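PDB 4AC1: endo-N-acetyl-beta-D-glucosaminidase from Hypocrea jecorina, which cleaves the chitobiose core of N-linked glycans, probably leaving one N-acetylglucosamine on the asparagine, and thereby deglycosylates the fungus's own cellulases. Local coordinates for residues I152-V157 with N181-Y186; R137-L142 with Q177-D182; L124-P129 with S168-T173. All coordinates share one frame; numbering follows the deposited sequence. Where two conformers were deposited one is given.

In the fold
The three contacts sit in one sector of the beta/alpha barrel of this family 18 glycosidase. Contact 1 joins strands 151-154 and 185-189; contact 2 packs helix 132-146 against the end of helix 172-179; contact 3 joins the end of strand 121-125 and the chain that follows it to the start of that same helix. Their centres lie about 10 Å (1 and 2), 11 Å (1 and 3) and 13 Å (2 and 3) apart. Contacts 1 and 2 share Asp-182 and its zinc ion. Along the chain come 124-129, 137-142, 152-157, 168-173 and the overlapping 177-182 and 181-186. Strands 121-125, 151-154 and 185-189 and the two helices between them are joined, with contact 3 at the strands' carboxyl ends.

Contact 1 of 3, residues I152-V157 with N181-Y186; sequences ITLAPV and NDIDWY. With ZN (zinc ion), chain K.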
# COMPACT_ATOMS: atom_id res chain seq x y z
N ILE A 152 2.86 0.12 9.80
CA ILE A 152 4.02 0.02 8.92
C ILE A 152 3.79 -1.18 8.01
O ILE A 152 3.63 -2.30 8.48
CB ILE A 152 5.35 -0.13 9.69
CG1 ILE A 152 5.57 1.07 10.62
CG2 ILE A 152 6.53 -0.26 8.71
CD1 ILE A 152 6.82 1.01 11.49
N THR A 153 3.78 -0.92 6.70
CA THR A 153 3.57 -1.99 5.73
C THR A 153 4.62 -1.92 4.64
O THR A 153 5.34 -0.92 4.51
CB THR A 153 2.14 -1.93 5.14
OG1 THR A 153 1.96 -0.71 4.42
CG2 THR A 153 1.10 -1.98 6.24
N LEU A 154 4.74 -3.00 3.87
CA LEU A 154 5.55 -2.99 2.65
C LEU A 154 4.71 -3.54 1.52
O LEU A 154 3.65 -4.12 1.77
CB LEU A 154 6.84 -3.79 2.84
CG LEU A 154 7.82 -3.20 3.85
CD1 LEU A 154 7.61 -3.80 5.26
CD2 LEU A 154 9.25 -3.35 3.37
N ALA A 155 5.19 -3.38 0.29
CA ALA A 155 4.49 -3.85 -0.89
C ALA A 155 5.39 -4.76 -1.74
O ALA A 155 5.71 -4.43 -2.89
CB ALA A 155 3.97 -2.65 -1.70
N PRO A 156 5.80 -5.92 -1.21
CA PRO A 156 6.55 -6.86 -2.04
C PRO A 156 5.72 -7.33 -3.23
O PRO A 156 4.50 -7.47 -3.12
CB PRO A 156 6.76 -8.05 -1.09
CG PRO A 156 5.61 -7.96 -0.12
CD PRO A 156 5.36 -6.51 0.07
N VAL A 157 6.37 -7.59 -4.35
CA VAL A 157 5.71 -8.33 -5.41
C VAL A 157 5.57 -9.77 -4.91
O VAL A 157 6.37 -10.24 -4.10
CB VAL A 157 6.44 -8.22 -6.76
CG1 VAL A 157 6.60 -6.76 -7.16
CG2 VAL A 157 7.77 -8.94 -6.74
N ASN A 181 7.65 -8.42 13.60
CA ASN A 181 6.77 -7.92 14.67
C ASN A 181 6.51 -6.42 14.57
O ASN A 181 5.61 -5.91 15.23
CB ASN A 181 7.36 -8.26 16.05
CG ASN A 181 8.69 -7.56 16.29
OD1 ASN A 181 9.55 -7.52 15.41
ND2 ASN A 181 8.87 -7.04 17.50
N ASP A 182 7.30 -5.72 13.75
CA ASP A 182 7.15 -4.28 13.52
C ASP A 182 6.36 -3.99 12.25
O ASP A 182 6.08 -2.84 11.93
CB ASP A 182 8.51 -3.60 13.37
CG ASP A 182 9.41 -3.79 14.57
OD1 ASP A 182 8.94 -4.10 15.69
OD2 ASP A 182 10.63 -3.60 14.39
N ILE A 183 6.01 -5.04 11.50
CA ILE A 183 5.37 -4.88 10.20
C ILE A 183 3.95 -5.40 10.33
O ILE A 183 3.74 -6.55 10.73
CB ILE A 183 6.15 -5.65 9.10
CG1 ILE A 183 7.53 -5.02 8.88
CG2 ILE A 183 5.33 -5.69 7.81
CD1 ILE A 183 8.51 -5.93 8.17
N ASP A 184 2.98 -4.57 10.00
CA ASP A 184 1.58 -4.95 10.18
C ASP A 184 1.06 -5.89 9.10
O ASP A 184 0.33 -6.82 9.41
CB ASP A 184 0.69 -3.72 10.37
CG ASP A 184 1.07 -2.96 11.60
OD1 ASP A 184 0.73 -3.42 12.72
OD2 ASP A 184 1.78 -1.95 11.51
N TRP A 185 1.44 -5.64 7.84
CA TRP A 185 1.10 -6.54 6.74
C TRP A 185 1.89 -6.21 5.49
O TRP A 185 2.59 -5.18 5.43
CB TRP A 185 -0.42 -6.57 6.45
CG TRP A 185 -0.96 -5.36 5.74
CD1 TRP A 185 -0.99 -5.14 4.39
CD2 TRP A 185 -1.56 -4.20 6.34
NE1 TRP A 185 -1.56 -3.93 4.11
CE2 TRP A 185 -1.93 -3.33 5.28
CE3 TRP A 185 -1.82 -3.80 7.66
CZ2 TRP A 185 -2.52 -2.09 5.50
CZ3 TRP A 185 -2.42 -2.57 7.88
CH2 TRP A 185 -2.76 -1.72 6.80
N TYR A 186 1.76 -7.09 4.50
CA TYR A 186 2.39 -6.96 3.20
C TYR A 186 1.32 -6.77 2.13
O TYR A 186 0.45 -7.63 1.94
CB TYR A 186 3.23 -8.21 2.91
CG TYR A 186 4.31 -8.49 3.94
CD1 TYR A 186 5.54 -7.85 3.86
CD2 TYR A 186 4.09 -9.39 4.99
CE1 TYR A 186 6.53 -8.08 4.80
CE2 TYR A 186 5.09 -9.63 5.94
CZ TYR A 186 6.31 -8.98 5.82
OH TYR A 186 7.28 -9.22 6.77
ZN ZN K . 11.47 -4.19 16.03
O HOH W 1 11.79 -6.26 15.48
O HOH W 2 13.23 -3.97 16.91
O HOH W 3 13.23 -3.78 14.50
O HOH W 4 10.94 -2.30 17.21
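In the beta-alpha-beta unit made of strand 151-154, helix 172-179 and strand 185-189, Ile-152 to Leu-154 run alongside Asp-184 to Tyr-186. Asp-184 clasps Ile-152 twice. Its N donates to Ile-152 O at 2.8 Å, while its OD2 accepts Ile-152 N at 2.9 Å through the anti lone pair. The second bond depends on CG lying beside the backbone N (chi1 -62°), which brings the carboxylate to a backbone N-H, much as a strand carbonyl would; the same OD2 forms a salt bridge with Arg-143. Farther along, Leu-154 N makes only a weak bond to Trp-185 O, 3.4 Å away, and the buried Trp-185 N has no partner in the model.

On the barrel-interior face, Thr-153 lies beside Trp-185. Its CG2 is centred over the indole, 3.4 Å from the centroid of the Trp-185 six-membered ring and 12° off the normal, a clear CH-pi contact. Thr-153 suits this place because its methyl serves the ring while OG1 bonds Asp-123. On the helix-facing side, Leu-154 CD1 meets Ile-183 CD1 at 3.7 Å, the two side chains crossing at about a right angle, and Pro-156 CG packs on Tyr-186 CB at 3.9 Å; Tyr-186 OH reaches on to Gln-176. Two parallel neighbouring strands joined through helix 172-179 make a beta-alpha-beta crossover, the repeating element of the TIM barrel.

Contact 2 of 3, residues R137-L142 with Q177-D182; sequences RLIARL and QTQGND. With ZN (zinc ion), chain K.
Ile-139 of helix 132-146 reaches across to Gln-179 and Asp-182, in the segment that leads from helix 172-179 into a 3-10 turn, and the direct contact is apolar. One methyl does most of the work: Ile-139 CG2 lies 3.8 Å from Asp-182 CB and 3.9 Å from Gln-179 CG, crossing both side chains at a slant. With CG1 beside the backbone N (chi1 -66°), CG2 extends anti to that N, while CD1 packs on Leu-154 of strand 151-154 and on Ile-183, which leads into the next strand. A branched residue can therefore serve both neighbours at once. Next to it, the small Ala-140 brings its CA to 4.3 Å from Asp-182 OD2 without crowding the carboxylate.

Backbone bonding shapes the second segment, where Asp-182 N bonds Gln-179 O at 2.8 Å as the chain tightens into the turn.

The remaining interactions are with metal and water. Asp-182 chelates a zinc ion unevenly, with OD2 at 1.9 Å from the zinc and OD1 at 2.6 Å, and four waters complete the shell. One of these, water 1, donates to Asn-181 OD1 at 2.6 Å and to Thr-178 O at 2.8 Å, so a helical carbonyl and the turn's asparagine together hold a first-shell water. Asp-182 thus has two characters: its methylene joins the oily seam between the helices, while its carboxylate, its negative charge probably offset by the zinc, lies at the seam's polar margin.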
# COMPACT_ATOMS: atom_id res chain seq x y z
N ARG A 137 16.79 -0.80 9.26
CA ARG A 137 16.92 0.44 10.00
C ARG A 137 15.68 1.31 9.83
O ARG A 137 15.18 1.85 10.80
CB ARG A 137 18.16 1.21 9.54
CG ARG A 137 18.27 2.61 10.13
CD ARG A 137 19.54 3.33 9.73
NE ARG A 137 19.64 3.55 8.29
CZ ARG A 137 20.70 4.10 7.69
NH1 ARG A 137 21.75 4.46 8.41
NH2 ARG A 137 20.71 4.26 6.37
N LEU A 138 15.21 1.46 8.60
CA LEU A 138 14.08 2.34 8.36
C LEU A 138 12.84 1.92 9.14
O LEU A 138 12.18 2.74 9.77
CB LEU A 138 13.78 2.40 6.87
CG LEU A 138 12.63 3.29 6.39
CD1 LEU A 138 12.78 4.74 6.88
CD2 LEU A 138 12.54 3.21 4.87
N ILE A 139 12.53 0.63 9.09
CA ILE A 139 11.38 0.08 9.79
C ILE A 139 11.56 0.19 11.30
O ILE A 139 10.65 0.63 12.00
CB ILE A 139 11.13 -1.38 9.38
CG1 ILE A 139 10.73 -1.41 7.90
CG2 ILE A 139 10.08 -2.07 10.29
CD1 ILE A 139 10.62 -2.76 7.32
N ALA A 140 12.72 -0.21 11.81
CA ALA A 140 12.97 -0.13 13.24
C ALA A 140 12.90 1.30 13.78
O ALA A 140 12.38 1.54 14.87
CB ALA A 140 14.32 -0.78 13.60
N ARG A 141 13.43 2.24 13.01
CA ARG A 141 13.43 3.65 13.39
C ARG A 141 12.01 4.23 13.37
O ARG A 141 11.63 4.95 14.30
CB ARG A 141 14.36 4.47 12.49
CG ARG A 141 14.38 5.96 12.78
CD ARG A 141 14.85 6.31 14.19
NE ARG A 141 14.91 7.76 14.32
CZ ARG A 141 15.92 8.51 13.88
NH1 ARG A 141 16.97 7.93 13.32
NH2 ARG A 141 15.88 9.83 14.01
N LEU A 142 11.24 3.91 12.32
CA LEU A 142 9.82 4.32 12.28
C LEU A 142 9.06 3.79 13.48
O LEU A 142 8.31 4.52 14.12
CB LEU A 142 9.17 3.85 10.98
CG LEU A 142 9.45 4.68 9.73
CD1 LEU A 142 9.00 3.92 8.49
CD2 LEU A 142 8.77 6.05 9.80
N GLN A 177 11.88 -12.10 9.57
CA GLN A 177 12.50 -12.65 10.78
C GLN A 177 12.93 -11.57 11.79
O GLN A 177 12.67 -11.70 12.99
CB GLN A 177 13.69 -13.54 10.43
CG GLN A 177 13.28 -14.80 9.68
CD GLN A 177 14.39 -15.81 9.54
OE1 GLN A 177 15.34 -15.82 10.33
NE2 GLN A 177 14.29 -16.68 8.54
N THR A 178 13.57 -10.51 11.32
CA THR A 178 14.17 -9.50 12.21
C THR A 178 13.21 -8.37 12.59
O THR A 178 13.25 -7.87 13.73
CB THR A 178 15.47 -8.91 11.61
OG1 THR A 178 15.17 -8.37 10.32
CG2 THR A 178 16.54 -9.97 11.45
N GLN A 179 12.32 -7.98 11.67
CA GLN A 179 11.41 -6.85 11.85
C GLN A 179 9.94 -7.22 11.69
O GLN A 179 9.09 -6.33 11.71
CB GLN A 179 11.75 -5.68 10.91
CG GLN A 179 12.75 -4.71 11.49
CD GLN A 179 14.16 -5.26 11.47
OE1 GLN A 179 14.58 -5.85 10.47
NE2 GLN A 179 14.91 -5.05 12.54
N GLY A 180 9.62 -8.51 11.57
CA GLY A 180 8.24 -8.94 11.32
C GLY A 180 7.23 -8.46 12.34
O GLY A 180 6.10 -8.15 12.01
N ASN A 181 7.65 -8.42 13.60
CA ASN A 181 6.77 -7.92 14.67
C ASN A 181 6.51 -6.42 14.57
O ASN A 181 5.61 -5.91 15.23
CB ASN A 181 7.36 -8.26 16.05
CG ASN A 181 8.69 -7.56 16.29
OD1 ASN A 181 9.55 -7.52 15.41
ND2 ASN A 181 8.87 -7.04 17.50
N ASP A 182 7.30 -5.72 13.75
CA ASP A 182 7.15 -4.28 13.52
C ASP A 182 6.36 -3.99 12.25
O ASP A 182 6.08 -2.84 11.93
CB ASP A 182 8.51 -3.60 13.37
CG ASP A 182 9.41 -3.79 14.57
OD1 ASP A 182 8.94 -4.10 15.69
OD2 ASP A 182 10.63 -3.60 14.39
ZN ZN K . 11.47 -4.19 16.03
O HOH W 1 11.79 -6.26 15.48
O HOH W 2 13.23 -3.97 16.91
O HOH W 3 13.23 -3.78 14.50
O HOH W 4 10.94 -2.30 17.21

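Contact 3 of 3, residues L124-P129 with S168-T173; sequences LDVEQP and SGFSYT. With ZN (zinc ion), chain G.
Ser-168 and Val-126 carry this contact between the end of strand 121-125, with the chain that follows it, and the lead-in to helix 172-179. Ser-168 OG, beside its own backbone N (chi1 -49°), donates to Val-126 O at 2.7 Å; the approach is bent, 141° at the oxygen, and tilted from the carbonyl plane. Tyr-172 OH stands 2.7 Å from the same Ser-168 OG, which lies in the plane of the tyrosine ring. Water 5, also at that ring's edge, is 2.8 Å from Tyr-172 OH and ties it to Leu-124 O and Val-126 N. Serine is small enough to fit between the carbonyl and the phenol, with a hydroxyl to donate to the former.

Phe-170 has CG between N and the carbonyl carbon (chi1 62°). This lays its CE1 over the centre of the Tyr-172 ring, 3.4 Å above the plane, and brings CE2 to 3.9 Å from Val-126 CG1. Ser-168 CB covers the Phe-170 ring near its rim. Gly-169, at positive phi, passes so close to Pro-129 CA that a side chain has no room; that CA-H points at Ser-168 O (Pro-129 CA to O 3.4 Å).

Glu-127, extended beyond CG, binds a zinc ion through OE2 at 2.0 Å; Gln-189 is the second protein ligand. The run Asp-Leu-Asp-Val-Glu ending there matches the DxDxE signature of family 18 hydrolases. Chemically, Val-126 O is bonded directly by Ser-168, and Leu-124 O and Val-126 N through water 5, while Asp-125 and Glu-127 set out from the backbone away from segment 168-173.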
# COMPACT_ATOMS: atom_id res chain seq x y z
N LEU A 124 5.99 1.20 2.76
CA LEU A 124 7.30 1.30 2.11
C LEU A 124 7.26 0.40 0.88
O LEU A 124 7.44 -0.82 0.98
CB LEU A 124 8.44 0.88 3.04
CG LEU A 124 8.64 1.58 4.39
CD1 LEU A 124 8.59 3.09 4.29
CD2 LEU A 124 7.66 1.10 5.42
N ASP A 125 6.98 1.02 -0.27
CA ASP A 125 6.81 0.30 -1.54
C ASP A 125 8.12 0.38 -2.31
O ASP A 125 8.36 1.32 -3.06
CB ASP A 125 5.65 0.91 -2.31
CG ASP A 125 5.29 0.14 -3.57
OD1 ASP A 125 5.94 -0.85 -3.95
OD2 ASP A 125 4.31 0.60 -4.23
N VAL A 126 8.98 -0.59 -2.06
CA VAL A 126 10.36 -0.52 -2.51
C VAL A 126 10.50 -1.23 -3.85
O VAL A 126 10.42 -2.46 -3.94
CB VAL A 126 11.32 -1.13 -1.46
CG1 VAL A 126 12.76 -1.02 -1.92
CG2 VAL A 126 11.12 -0.45 -0.09
N GLU A 127 10.63 -0.44 -4.91
CA GLU A 127 10.66 -0.98 -6.26
C GLU A 127 12.04 -0.85 -6.92
O GLU A 127 12.18 -1.13 -8.11
CB GLU A 127 9.55 -0.38 -7.14
CG GLU A 127 8.13 -0.71 -6.69
CD GLU A 127 7.06 -0.16 -7.64
OE1 GLU A 127 7.38 0.12 -8.81
OE2 GLU A 127 5.90 -0.02 -7.22
N GLN A 128 13.04 -0.42 -6.16
CA GLN A 128 14.44 -0.45 -6.61
C GLN A 128 15.24 -1.06 -5.46
O GLN A 128 14.75 -1.09 -4.34
CB GLN A 128 14.98 0.94 -6.96
CG GLN A 128 14.19 1.69 -8.02
CD GLN A 128 12.95 2.37 -7.45
OE1 GLN A 128 12.96 2.89 -6.33
NE2 GLN A 128 11.88 2.38 -8.23
N PRO A 129 16.47 -1.55 -5.74
CA PRO A 129 17.21 -2.23 -4.66
C PRO A 129 17.57 -1.34 -3.47
O PRO A 129 18.00 -0.19 -3.64
CB PRO A 129 18.49 -2.71 -5.36
CG PRO A 129 18.07 -2.89 -6.79
CD PRO A 129 17.14 -1.73 -7.04
N SER A 168 13.01 -5.30 -4.80
CA SER A 168 13.47 -4.54 -3.64
C SER A 168 14.92 -4.76 -3.24
O SER A 168 15.42 -4.05 -2.36
CB SER A 168 12.60 -4.82 -2.41
OG SER A 168 11.21 -4.71 -2.70
N GLY A 169 15.58 -5.74 -3.84
CA GLY A 169 16.97 -6.08 -3.47
C GLY A 169 17.08 -6.89 -2.19
O GLY A 169 17.58 -8.02 -2.21
N PHE A 170 16.64 -6.33 -1.07
CA PHE A 170 16.70 -7.05 0.20
C PHE A 170 15.78 -8.27 0.25
O PHE A 170 14.87 -8.43 -0.58
CB PHE A 170 16.38 -6.12 1.38
CG PHE A 170 15.00 -5.53 1.33
CD1 PHE A 170 13.91 -6.29 1.76
CD2 PHE A 170 14.78 -4.23 0.87
CE1 PHE A 170 12.62 -5.77 1.74
CE2 PHE A 170 13.49 -3.69 0.86
CZ PHE A 170 12.41 -4.47 1.28
N SER A 171 16.02 -9.14 1.23
CA SER A 171 15.23 -10.34 1.42
C SER A 171 14.01 -10.08 2.32
O SER A 171 14.16 -9.60 3.45
CB SER A 171 16.10 -11.45 2.02
OG SER A 171 15.27 -12.49 2.52
N TYR A 172 12.82 -10.43 1.84
CA TYR A 172 11.61 -10.30 2.65
C TYR A 172 11.53 -11.37 3.73
O TYR A 172 10.90 -11.15 4.75
CB TYR A 172 10.36 -10.30 1.77
CG TYR A 172 10.14 -8.96 1.12
CD1 TYR A 172 10.71 -8.66 -0.12
CD2 TYR A 172 9.38 -7.97 1.75
CE1 TYR A 172 10.54 -7.43 -0.71
CE2 TYR A 172 9.20 -6.72 1.17
CZ TYR A 172 9.78 -6.46 -0.06
OH TYR A 172 9.61 -5.23 -0.65
N THR A 173 12.14 -12.53 3.51
CA THR A 173 12.13 -13.54 4.57
C THR A 173 13.07 -13.12 5.70
O THR A 173 12.72 -13.26 6.86
CB THR A 173 12.47 -14.95 4.10
OG1 THR A 173 13.66 -14.90 3.33
CG2 THR A 173 11.33 -15.56 3.28
ZN ZN G . 4.09 0.07 -8.17
O HOH W 5 7.99 -2.94 -0.66
O HOH W 6 4.86 0.88 -9.69
O HOH W 7 4.09 -2.08 -8.81
O HOH W 8 3.69 2.04 -7.43
O HOH W 9 2.19 0.23 -9.22